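Local coordinates for protein AtxE2 (Asticcacaulis excentricus, PDB 5TXE) that hydrolyses the isopeptide bond of the lasso peptides astexin-2 and astexin-3, recognising their knotted shape and converting them to linear peptides, at residues A[131-136]-A[173-178]; A[164-169]-A[182-187]; A[657-662]-A[680-685]; A[600-605]-A[626-631]. The protein carries 1 engineered substitution. One frame throughout, in Å; residues are numbered along the deposited sequence.

Interaction 1 (A[131-136]-A[173-178]); sequences QPRWSP and IEDVQW
Arg133 and Trp178 each meet the other segment, where two pieces of chain run in nearly the same direction. Trp178 presents both an edge and a face. At the edge, Trp178 NE1 donates to Arg133 O at 2.8 Å with an N-H...O angle of 154°; the acceptor lies near the indole plane, whereas the N-H arrives from above the carbonyl plane. One face receives Ser135, whose CA sits 3.5 Å from the centroid of the five-membered ring of Trp178, almost on its normal, a CH-pi contact, with CB also over the indole. Arg133 bends at chi2 (-65°), which brings its guanidinium back over the strand 173-178. There Arg133 NH1 forms a salt bridge to Asp175 OD1 at 2.8 Å, on the syn side of a carboxylate turned 53° from the guanidinium. NH1 also approaches Val176 O, at a distance too short to be trusted. The Gln177 amide lies nearly parallel over one guanidinium face, Gln177 NE2 being 3.1 Å from Arg133 NH1 without a bond. Replacing Trp178 by an alanine would probably leave Arg133 O without this donor and open a gap beside Ser135. These are the first strands of successive four-stranded sheets, consistent with neighbouring propeller blades in this family; every polar link between these two segments uses at least one side chain, with a charge pair on one flank and, on the other, an indole that takes Ser135 on its face and the carbonyl of Arg133 at its edge.

Interaction 2 (A[164-169]-A[182-187]); sequences SPVIED and NTLIYS
Ile167 lays its CG2 methyl over the centre of the Tyr186 ring, and this is the tight heart of the contact. Ile167 CG2 stands 3.6 Å from the centroid of the Tyr186 ring and close to the normal, a CH-pi arrangement. The other branch of Ile167 is longer: with CG1 anti to the carbonyl carbon (chi1 -53°), Ile167 CD1 runs on to Tyr186 CD1, 3.6 Å away, and also meets Leu184 CD1 at 3.8 Å. One isoleucine thus touches two residues of the same strand face. Beside it, Val166 adds its CG2, 4.0 Å from Leu184 CD1. Both Val166 and Ile167 face Val153 of the neighbouring strand, a classic beta bulge.

Toward Asp169 the grip slackens. Tyr186 OH gives a weak hydrogen bond to Asp169 OD2 at 3.5 Å, near the plane of the phenol but with the carboxylate turned 48° from it. Glu168, next to it, turns to the exposed side, where its OE1 pairs with Arg152.

The two strands cross at 72°, with axes 9.7 Å apart, so they pack face against face and share no backbone pairing. Strand 163-167 is the last of one four-stranded antiparallel sheet and 183-188 the second of the next, a layering consistent with adjacent blades of a propeller; Leu234 of strand 230-235 also touches Ile167, while Ile173 of strand 173-178 lies against Tyr186.

Interaction 3 (A[657-662]-A[680-685]); sequences FRFWLM and ALRALR
The last two helices of the alpha/beta-hydrolase domain, 643-662 and 672-684, meet at the protein surface, where Phe659 and Trp660 of the first face Leu681, Arg682 and Arg685 of the second. Phe659 meets Arg682. With CG anti to the backbone N (chi1 179°), its ring swings out so that Phe659 CZ comes over one face of the guanidinium, 3.6 Å from Arg682 NH1. The two planes are only 19° apart, but the ring is displaced toward the guanidinium rim. The edge of that same guanidinium is used by a water, which accepts from Arg682 NH1 and donates to Phe659 O at 3.0 Å, bridging a side chain of one helix to the backbone of the other. The segment axes are 12.2 Å apart and cross at -33°, too wide for backbones to approach, so long side chains span the interval. Helix 643-662 covers the central sheet through Phe657 and Trp660, which touch Ala545 of strand 545-548, and Trp660 also meets the last modelled helix. Trp660 stands at nearly a right angle to the Arg682 guanidinium, and its CH2 lies 4.0 Å from Arg682 CB. Leu681 CB approaches the indole edge at Trp660 CZ2, 4.2 Å away. Within its own helix, Trp660 has one indole face covered by Phe659 CD2. An alanine at Phe659 is likely to leave one guanidinium face of Arg682 without its aromatic cover and that indole face less well packed. Arg685, poorly ordered, reaches toward Trp660 CZ3 only loosely.

Interaction 4 (A[600-605]-A[626-631]); sequences TPLLIQ and KPVELI
Strands 602-605 and 628-631 run parallel, 10° apart with axes 4.7 Å from each other, and four backbone hydrogen bonds pass between them: Leu602 and Ile604 donate to Pro627 O and Glu629 O, while Leu602 O and Ile604 O accept from Glu629 N and Ile631 N. The straightest of these at the donor is Ile604 N to Glu629 O, 2.8 Å with an N-H...O angle of 167°. Before the strands begin, Pro601 and Pro627 meet ring to ring, their CG atoms 4.1 Å apart, and Pro627 is the centre of an inverse gamma turn. On one side of the sheet, Ile604 CG2 meets Leu630 CD1 at 3.8 Å and Ile604 CD1 meets Val628 CG2 at 4.2 Å. The two strands are joined by a beta-alpha-beta crossover at the end of the alpha/beta-hydrolase sheet, and the intervening helix 615-623 lies against this face, its Phe618 touching Val628 and Leu630. Strand 602-607 leads directly into the helix carrying Glu610, inferred to belong to the charge relay; the side chain of Glu610 lies about 8 Å from that of Ile604. The opposite face carries Leu603, Gln605, Glu629 and Ile631. Here Leu603 CD1 bridges two residues, lying 3.9 Å from Ile631 CG1 and 4.0 Å from Glu629 OE1. The Glu629 chain extends with CG anti to the backbone N (chi1 178°), and Glu629 OE1 takes a salt bridge from Arg677 and a hydrogen bond from Trp678; Gln605 OE1 is held by Tyr633 and Arg652.

How the interactions relate
Two pairs of contacts lie on opposite sides of the chain's centre, interactions 1 and 4 about 46 Å apart between centres. Interactions 1 and 2 share a sheet: strands 173-178 and 183-188 are neighbours in it, and each packs on a different strand of the preceding sheet, the first with charge and indole chemistry, partly buried, the second almost wholly apolar and buried. Interactions 3 and 4 touch in the hydrolase domain, where Trp660 packs on Pro601 and Leu681 on the backbone of Val628. Interaction 4 is sheet core built on backbone hydrogen bonds; interaction 3, at the adjoining surface, relies on aromatic rings, arginines and a bridging water.

Interaction 1 (A[131-136]-A[173-178])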
# COMPACT_ATOMS: atom_id res chain seq x y z
N GLN A 131 7.76 8.69 -11.55
CA GLN A 131 7.37 8.69 -12.95
C GLN A 131 8.34 9.52 -13.78
O GLN A 131 8.47 10.70 -13.57
CB GLN A 131 5.96 9.24 -13.15
CG GLN A 131 5.40 8.64 -14.46
CD GLN A 131 3.97 9.06 -14.83
OE1 GLN A 131 3.39 10.04 -14.32
NE2 GLN A 131 3.40 8.29 -15.76
N PRO A 132 9.05 8.88 -14.67
CA PRO A 132 9.97 9.58 -15.53
C PRO A 132 9.27 10.38 -16.61
O PRO A 132 8.35 9.85 -17.24
CB PRO A 132 10.77 8.48 -16.22
CG PRO A 132 10.19 7.21 -15.80
CD PRO A 132 9.03 7.43 -14.91
N ARG A 133 9.74 11.60 -16.85
CA ARG A 133 9.20 12.47 -17.88
C ARG A 133 10.09 12.44 -19.08
O ARG A 133 11.28 12.78 -18.98
CB ARG A 133 9.13 13.88 -17.34
CG ARG A 133 8.46 13.99 -15.97
CD ARG A 133 7.06 13.58 -16.24
NE ARG A 133 6.12 13.06 -15.23
CZ ARG A 133 5.63 13.72 -14.21
NH1 ARG A 133 6.09 14.90 -13.88
NH2 ARG A 133 4.73 13.14 -13.45
N TRP A 134 9.56 11.97 -20.19
CA TRP A 134 10.34 11.99 -21.43
C TRP A 134 10.38 13.40 -22.04
O TRP A 134 9.38 14.09 -22.08
CB TRP A 134 9.75 11.07 -22.44
CG TRP A 134 9.89 9.68 -22.11
CD1 TRP A 134 9.05 8.96 -21.32
CD2 TRP A 134 10.85 8.74 -22.64
NE1 TRP A 134 9.43 7.64 -21.31
CE2 TRP A 134 10.55 7.50 -22.10
CE3 TRP A 134 11.96 8.85 -23.47
CZ2 TRP A 134 11.30 6.37 -22.39
CZ3 TRP A 134 12.71 7.72 -23.76
CH2 TRP A 134 12.38 6.51 -23.22
N SER A 135 11.54 13.81 -22.52
CA SER A 135 11.63 15.05 -23.33
C SER A 135 10.85 14.79 -24.65
O SER A 135 10.68 13.65 -25.02
CB SER A 135 13.07 15.40 -23.64
OG SER A 135 13.72 14.32 -24.31
N PRO A 136 10.33 15.84 -25.31
CA PRO A 136 9.54 15.70 -26.57
C PRO A 136 10.32 14.98 -27.64
O PRO A 136 9.76 14.21 -28.37
CB PRO A 136 9.27 17.14 -26.99
CG PRO A 136 9.33 17.94 -25.70
CD PRO A 136 10.32 17.23 -24.79
N ILE A 173 12.13 19.39 -4.47
CA ILE A 173 11.32 19.57 -5.65
C ILE A 173 10.22 18.52 -5.56
O ILE A 173 10.51 17.35 -5.28
CB ILE A 173 12.09 19.32 -6.93
CG1 ILE A 173 13.35 20.20 -7.03
CG2 ILE A 173 11.18 19.54 -8.14
CD1 ILE A 173 13.13 21.63 -6.60
N GLU A 174 8.99 18.90 -5.89
CA GLU A 174 7.81 18.00 -5.78
C GLU A 174 7.31 17.45 -7.09
O GLU A 174 6.63 16.46 -7.09
CB GLU A 174 6.67 18.69 -5.02
CG GLU A 174 7.06 18.88 -3.56
CD GLU A 174 6.10 19.70 -2.71
OE1 GLU A 174 4.93 19.92 -3.14
OE2 GLU A 174 6.51 20.12 -1.59
N ASP A 175 7.65 18.11 -8.21
CA ASP A 175 7.23 17.64 -9.53
C ASP A 175 7.98 18.41 -10.61
O ASP A 175 8.52 19.48 -10.36
CB ASP A 175 5.72 17.89 -9.74
CG ASP A 175 5.08 16.87 -10.69
OD1 ASP A 175 5.75 16.01 -11.33
OD2 ASP A 175 3.86 16.97 -10.86
N VAL A 176 7.94 17.86 -11.80
CA VAL A 176 8.65 18.41 -12.94
C VAL A 176 8.00 17.91 -14.26
O VAL A 176 7.50 16.79 -14.32
CB VAL A 176 10.13 17.97 -12.86
CG1 VAL A 176 10.25 16.45 -12.96
CG2 VAL A 176 10.95 18.66 -13.94
N GLN A 177 8.01 18.76 -15.29
CA GLN A 177 7.66 18.38 -16.66
C GLN A 177 8.56 19.16 -17.64
O GLN A 177 9.05 20.24 -17.31
CB GLN A 177 6.23 18.78 -17.04
CG GLN A 177 5.14 18.07 -16.32
CD GLN A 177 4.77 16.68 -16.85
OE1 GLN A 177 5.11 16.25 -18.00
NE2 GLN A 177 4.03 15.94 -15.99
N TRP A 178 8.71 18.62 -18.85
CA TRP A 178 9.35 19.31 -19.95
C TRP A 178 8.37 20.29 -20.59
O TRP A 178 7.25 19.92 -20.87
CB TRP A 178 9.79 18.30 -20.99
CG TRP A 178 10.77 17.30 -20.50
CD1 TRP A 178 10.53 16.06 -19.95
CD2 TRP A 178 12.19 17.44 -20.54
NE1 TRP A 178 11.71 15.43 -19.67
CE2 TRP A 178 12.74 16.26 -20.01
CE3 TRP A 178 13.05 18.45 -21.01
CZ2 TRP A 178 14.10 16.07 -19.92
CZ3 TRP A 178 14.40 18.26 -20.90
CH2 TRP A 178 14.92 17.07 -20.36

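Interaction 2 (A[164-169]-A[182-187])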
# COMPACT_ATOMS: atom_id res chain seq x y z
N SER A 164 22.63 13.35 -14.36
CA SER A 164 23.13 14.24 -13.32
C SER A 164 22.02 15.13 -12.86
O SER A 164 21.04 15.26 -13.53
CB SER A 164 24.27 15.09 -13.86
OG SER A 164 23.83 15.67 -15.03
N PRO A 165 22.16 15.72 -11.68
CA PRO A 165 21.13 16.60 -11.18
C PRO A 165 21.15 17.91 -11.94
O PRO A 165 22.23 18.48 -12.15
CB PRO A 165 21.56 16.84 -9.72
CG PRO A 165 23.03 16.61 -9.67
CD PRO A 165 23.29 15.56 -10.75
N VAL A 166 19.97 18.42 -12.31
CA VAL A 166 19.87 19.70 -13.02
C VAL A 166 19.08 20.75 -12.29
O VAL A 166 19.18 21.92 -12.58
CB VAL A 166 19.34 19.50 -14.44
CG1 VAL A 166 20.32 18.64 -15.24
CG2 VAL A 166 17.98 18.80 -14.43
N ILE A 167 18.30 20.36 -11.30
CA ILE A 167 17.63 21.36 -10.51
C ILE A 167 17.77 21.01 -9.04
O ILE A 167 17.42 19.89 -8.63
CB ILE A 167 16.11 21.43 -10.87
CG1 ILE A 167 15.91 21.60 -12.38
CG2 ILE A 167 15.44 22.59 -10.16
CD1 ILE A 167 14.46 21.63 -12.82
N GLU A 168 18.17 22.01 -8.25
CA GLU A 168 18.19 21.88 -6.81
C GLU A 168 17.70 23.18 -6.24
O GLU A 168 17.98 24.22 -6.78
CB GLU A 168 19.61 21.66 -6.30
CG GLU A 168 19.66 21.48 -4.79
CD GLU A 168 21.08 21.34 -4.24
OE1 GLU A 168 21.97 20.88 -4.98
OE2 GLU A 168 21.27 21.68 -3.05
N ASP A 169 17.00 23.15 -5.12
CA ASP A 169 16.72 24.39 -4.43
C ASP A 169 16.79 24.22 -2.91
O ASP A 169 17.09 23.14 -2.42
CB ASP A 169 15.38 24.90 -4.93
CG ASP A 169 15.34 26.44 -5.09
OD1 ASP A 169 15.83 27.14 -4.14
OD2 ASP A 169 14.78 26.92 -6.12
N ASN A 182 14.63 21.71 -23.98
CA ASN A 182 15.64 22.40 -23.20
C ASN A 182 15.07 23.18 -22.03
O ASN A 182 15.77 23.99 -21.43
CB ASN A 182 16.37 23.42 -24.11
CG ASN A 182 16.99 22.76 -25.31
OD1 ASN A 182 17.95 21.98 -25.17
ND2 ASN A 182 16.41 22.98 -26.50
N THR A 183 13.80 22.95 -21.70
CA THR A 183 13.18 23.78 -20.69
C THR A 183 12.32 22.93 -19.76
O THR A 183 11.58 22.07 -20.24
CB THR A 183 12.31 24.81 -21.37
OG1 THR A 183 13.07 25.48 -22.39
CG2 THR A 183 11.78 25.78 -20.40
N LEU A 184 12.45 23.15 -18.45
CA LEU A 184 11.75 22.34 -17.44
C LEU A 184 10.99 23.27 -16.56
O LEU A 184 11.50 24.31 -16.14
CB LEU A 184 12.73 21.52 -16.56
CG LEU A 184 13.52 20.39 -17.20
CD1 LEU A 184 14.60 19.93 -16.23
CD2 LEU A 184 12.61 19.23 -17.54
N ILE A 185 9.79 22.85 -16.22
CA ILE A 185 9.04 23.54 -15.18
C ILE A 185 8.96 22.63 -13.94
O ILE A 185 8.85 21.42 -14.05
CB ILE A 185 7.62 23.90 -15.66
CG1 ILE A 185 6.88 24.60 -14.56
CG2 ILE A 185 6.85 22.67 -16.11
CD1 ILE A 185 5.61 25.28 -15.03
N TYR A 186 9.06 23.22 -12.77
CA TYR A 186 9.10 22.46 -11.55
C TYR A 186 8.48 23.21 -10.41
O TYR A 186 8.33 24.44 -10.46
CB TYR A 186 10.54 22.11 -11.18
CG TYR A 186 11.42 23.27 -10.72
CD1 TYR A 186 12.14 24.06 -11.62
CD2 TYR A 186 11.62 23.51 -9.38
CE1 TYR A 186 13.00 25.10 -11.20
CE2 TYR A 186 12.48 24.55 -8.96
CZ TYR A 186 13.17 25.33 -9.89
OH TYR A 186 14.02 26.34 -9.46
N SER A 187 8.05 22.44 -9.41
CA SER A 187 7.26 22.96 -8.29
C SER A 187 7.84 22.57 -6.95
O SER A 187 8.61 21.61 -6.85
CB SER A 187 5.84 22.40 -8.36
OG SER A 187 5.80 21.00 -8.28

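Interaction 3 (A[657-662]-A[680-685])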
# COMPACT_ATOMS: atom_id res chain seq x y z
N PHE A 657 6.19 -17.81 15.58
CA PHE A 657 5.17 -18.81 15.28
C PHE A 657 5.68 -20.27 15.35
O PHE A 657 4.97 -21.14 15.85
CB PHE A 657 4.50 -18.52 13.97
CG PHE A 657 3.54 -17.35 14.03
CD1 PHE A 657 2.58 -17.29 14.98
CD2 PHE A 657 3.68 -16.30 13.18
CE1 PHE A 657 1.74 -16.20 15.06
CE2 PHE A 657 2.83 -15.21 13.23
CZ PHE A 657 1.84 -15.18 14.15
N ARG A 658 6.91 -20.53 14.95
CA ARG A 658 7.48 -21.86 15.15
C ARG A 658 7.56 -22.23 16.62
O ARG A 658 7.30 -23.38 17.00
CB ARG A 658 8.87 -21.99 14.56
CG ARG A 658 8.86 -22.00 13.06
CD ARG A 658 10.26 -22.22 12.46
NE ARG A 658 10.66 -23.60 12.61
CZ ARG A 658 11.81 -24.05 13.11
NH1 ARG A 658 12.81 -23.24 13.46
NH2 ARG A 658 11.97 -25.36 13.20
N PHE A 659 7.90 -21.25 17.47
CA PHE A 659 8.02 -21.49 18.88
C PHE A 659 6.66 -21.81 19.50
O PHE A 659 6.53 -22.81 20.19
CB PHE A 659 8.72 -20.30 19.60
CG PHE A 659 8.86 -20.46 21.11
CD1 PHE A 659 9.91 -21.13 21.65
CD2 PHE A 659 7.91 -19.95 21.96
CE1 PHE A 659 10.01 -21.31 23.03
CE2 PHE A 659 8.02 -20.07 23.32
CZ PHE A 659 9.07 -20.75 23.85
N TRP A 660 5.66 -20.96 19.28
CA TRP A 660 4.42 -21.11 19.97
C TRP A 660 3.50 -22.08 19.31
O TRP A 660 2.71 -22.69 20.02
CB TRP A 660 3.68 -19.82 20.07
CG TRP A 660 4.40 -18.80 20.89
CD1 TRP A 660 5.09 -17.72 20.44
CD2 TRP A 660 4.44 -18.75 22.31
NE1 TRP A 660 5.55 -16.97 21.51
CE2 TRP A 660 5.17 -17.60 22.67
CE3 TRP A 660 3.94 -19.58 23.32
CZ2 TRP A 660 5.41 -17.26 23.97
CZ3 TRP A 660 4.18 -19.24 24.63
CH2 TRP A 660 4.92 -18.08 24.94
N LEU A 661 3.54 -22.22 17.99
CA LEU A 661 2.61 -23.11 17.30
C LEU A 661 3.19 -24.44 16.91
O LEU A 661 2.42 -25.32 16.64
CB LEU A 661 2.04 -22.48 16.04
CG LEU A 661 1.37 -21.13 16.21
CD1 LEU A 661 0.92 -20.60 14.86
CD2 LEU A 661 0.21 -21.11 17.16
N MET A 662 4.53 -24.59 16.84
CA MET A 662 5.17 -25.87 16.57
C MET A 662 6.06 -26.37 17.71
O MET A 662 6.55 -27.47 17.62
CB MET A 662 6.03 -25.80 15.29
CG MET A 662 5.24 -25.62 13.99
SD MET A 662 6.36 -25.36 12.64
CE MET A 662 5.31 -25.33 11.22
N ALA A 680 10.87 -18.08 29.15
CA ALA A 680 10.37 -17.42 30.34
C ALA A 680 8.95 -16.90 30.12
O ALA A 680 8.15 -16.90 31.07
CB ALA A 680 11.31 -16.28 30.79
N LEU A 681 8.62 -16.42 28.92
CA LEU A 681 7.25 -15.96 28.69
C LEU A 681 6.25 -17.13 28.84
O LEU A 681 5.17 -16.99 29.39
CB LEU A 681 7.09 -15.33 27.31
CG LEU A 681 7.81 -14.00 27.05
CD1 LEU A 681 7.52 -13.55 25.64
CD2 LEU A 681 7.40 -12.90 28.03
N ARG A 682 6.64 -18.25 28.28
CA ARG A 682 5.89 -19.46 28.33
C ARG A 682 5.62 -19.93 29.74
O ARG A 682 4.53 -20.37 30.04
CB ARG A 682 6.61 -20.58 27.52
CG ARG A 682 5.70 -21.80 27.25
CD ARG A 682 6.27 -22.71 26.19
NE ARG A 682 7.58 -23.26 26.52
CZ ARG A 682 8.34 -23.93 25.64
NH1 ARG A 682 7.92 -24.10 24.40
NH2 ARG A 682 9.52 -24.43 26.00
N ALA A 683 6.62 -19.83 30.59
CA ALA A 683 6.52 -20.29 31.99
C ALA A 683 5.61 -19.41 32.82
O ALA A 683 5.11 -19.88 33.84
CB ALA A 683 7.89 -20.36 32.63
N LEU A 684 5.36 -18.16 32.40
CA LEU A 684 4.42 -17.26 33.10
C LEU A 684 3.02 -17.81 33.07
O LEU A 684 2.23 -17.56 33.97
CB LEU A 684 4.31 -15.90 32.42
CG LEU A 684 5.54 -15.02 32.38
CD1 LEU A 684 5.22 -13.80 31.53
CD2 LEU A 684 5.99 -14.62 33.78
N ARG A 685 2.71 -18.56 32.03
CA ARG A 685 1.35 -19.03 31.83
C ARG A 685 0.90 -20.11 32.83
O ARG A 685 -0.25 -20.52 32.80
CB ARG A 685 1.20 -19.52 30.38
CG ARG A 685 1.50 -18.40 29.35
CD ARG A 685 1.34 -18.85 27.88
NE ARG A 685 -0.06 -18.77 27.42
CZ ARG A 685 -0.54 -19.37 26.32
NH1 ARG A 685 0.25 -20.10 25.50
NH2 ARG A 685 -1.83 -19.22 26.03
O HOH W 1 5.90 -23.44 23.01

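Interaction 4 (A[600-605]-A[626-631])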
# COMPACT_ATOMS: atom_id res chain seq x y z
N THR A 600 -3.23 -14.79 25.09
CA THR A 600 -2.51 -15.12 23.87
C THR A 600 -1.14 -14.44 23.81
O THR A 600 -1.06 -13.25 23.91
CB THR A 600 -3.32 -14.63 22.68
OG1 THR A 600 -4.61 -15.26 22.69
CG2 THR A 600 -2.65 -15.00 21.36
N PRO A 601 -0.08 -15.18 23.52
CA PRO A 601 1.24 -14.62 23.25
C PRO A 601 1.19 -13.59 22.16
O PRO A 601 0.67 -13.86 21.09
CB PRO A 601 2.06 -15.82 22.82
CG PRO A 601 1.40 -16.99 23.50
CD PRO A 601 -0.07 -16.68 23.43
N LEU A 602 1.75 -12.42 22.43
CA LEU A 602 1.74 -11.32 21.47
C LEU A 602 3.14 -10.72 21.34
O LEU A 602 3.77 -10.31 22.36
CB LEU A 602 0.81 -10.27 21.97
CG LEU A 602 0.76 -8.99 21.15
CD1 LEU A 602 0.26 -9.27 19.75
CD2 LEU A 602 -0.10 -7.93 21.81
N LEU A 603 3.61 -10.68 20.11
CA LEU A 603 4.81 -10.01 19.74
C LEU A 603 4.49 -8.72 19.02
O LEU A 603 3.75 -8.76 18.03
CB LEU A 603 5.65 -10.88 18.86
CG LEU A 603 6.91 -10.24 18.30
CD1 LEU A 603 7.92 -9.98 19.37
CD2 LEU A 603 7.54 -11.20 17.32
N ILE A 604 5.06 -7.59 19.48
CA ILE A 604 4.87 -6.30 18.79
C ILE A 604 6.22 -5.85 18.20
O ILE A 604 7.21 -5.67 18.93
CB ILE A 604 4.36 -5.22 19.77
CG1 ILE A 604 3.10 -5.70 20.51
CG2 ILE A 604 4.03 -3.92 19.08
CD1 ILE A 604 2.85 -4.98 21.83
N GLN A 605 6.25 -5.61 16.90
CA GLN A 605 7.48 -5.25 16.23
C GLN A 605 7.27 -3.86 15.72
O GLN A 605 6.78 -3.66 14.59
CB GLN A 605 7.78 -6.23 15.12
CG GLN A 605 8.11 -7.62 15.65
CD GLN A 605 9.08 -8.40 14.80
OE1 GLN A 605 10.31 -8.15 14.84
NE2 GLN A 605 8.57 -9.42 14.08
N LYS A 626 1.47 -11.44 31.44
CA LYS A 626 1.09 -12.03 30.19
C LYS A 626 2.30 -12.18 29.29
O LYS A 626 3.28 -11.44 29.42
CB LYS A 626 0.02 -11.13 29.53
CG LYS A 626 -1.16 -10.91 30.48
CD LYS A 626 -1.77 -12.26 30.93
CE LYS A 626 -2.92 -12.08 31.89
NZ LYS A 626 -3.58 -13.36 32.30
N PRO A 627 2.22 -13.13 28.35
CA PRO A 627 3.34 -13.37 27.42
C PRO A 627 3.39 -12.42 26.22
O PRO A 627 3.05 -12.80 25.12
CB PRO A 627 3.08 -14.78 26.95
CG PRO A 627 1.59 -14.96 27.06
CD PRO A 627 1.11 -14.08 28.15
N VAL A 628 3.89 -11.21 26.48
CA VAL A 628 3.97 -10.14 25.52
C VAL A 628 5.47 -9.74 25.38
O VAL A 628 6.24 -9.83 26.32
CB VAL A 628 3.16 -8.94 26.00
CG1 VAL A 628 3.73 -8.37 27.27
CG2 VAL A 628 3.10 -7.82 24.96
N GLU A 629 5.86 -9.33 24.19
CA GLU A 629 7.22 -8.82 23.94
C GLU A 629 7.09 -7.72 22.91
O GLU A 629 6.28 -7.80 21.97
CB GLU A 629 8.13 -9.92 23.42
CG GLU A 629 9.52 -9.45 23.10
CD GLU A 629 10.54 -10.55 22.97
OE1 GLU A 629 10.99 -10.83 21.84
OE2 GLU A 629 10.92 -11.14 24.00
N LEU A 630 7.89 -6.67 23.12
CA LEU A 630 7.90 -5.49 22.26
C LEU A 630 9.32 -5.27 21.75
O LEU A 630 10.30 -5.28 22.51
CB LEU A 630 7.44 -4.26 23.07
CG LEU A 630 7.66 -2.85 22.51
CD1 LEU A 630 6.86 -2.65 21.23
CD2 LEU A 630 7.20 -1.79 23.47
N ILE A 631 9.41 -5.08 20.45
CA ILE A 631 10.66 -4.86 19.79
C ILE A 631 10.58 -3.49 19.22
O ILE A 631 9.57 -3.12 18.67
CB ILE A 631 10.89 -5.81 18.63
CG1 ILE A 631 10.73 -7.27 19.05
CG2 ILE A 631 12.28 -5.64 18.02
CD1 ILE A 631 11.75 -7.83 20.08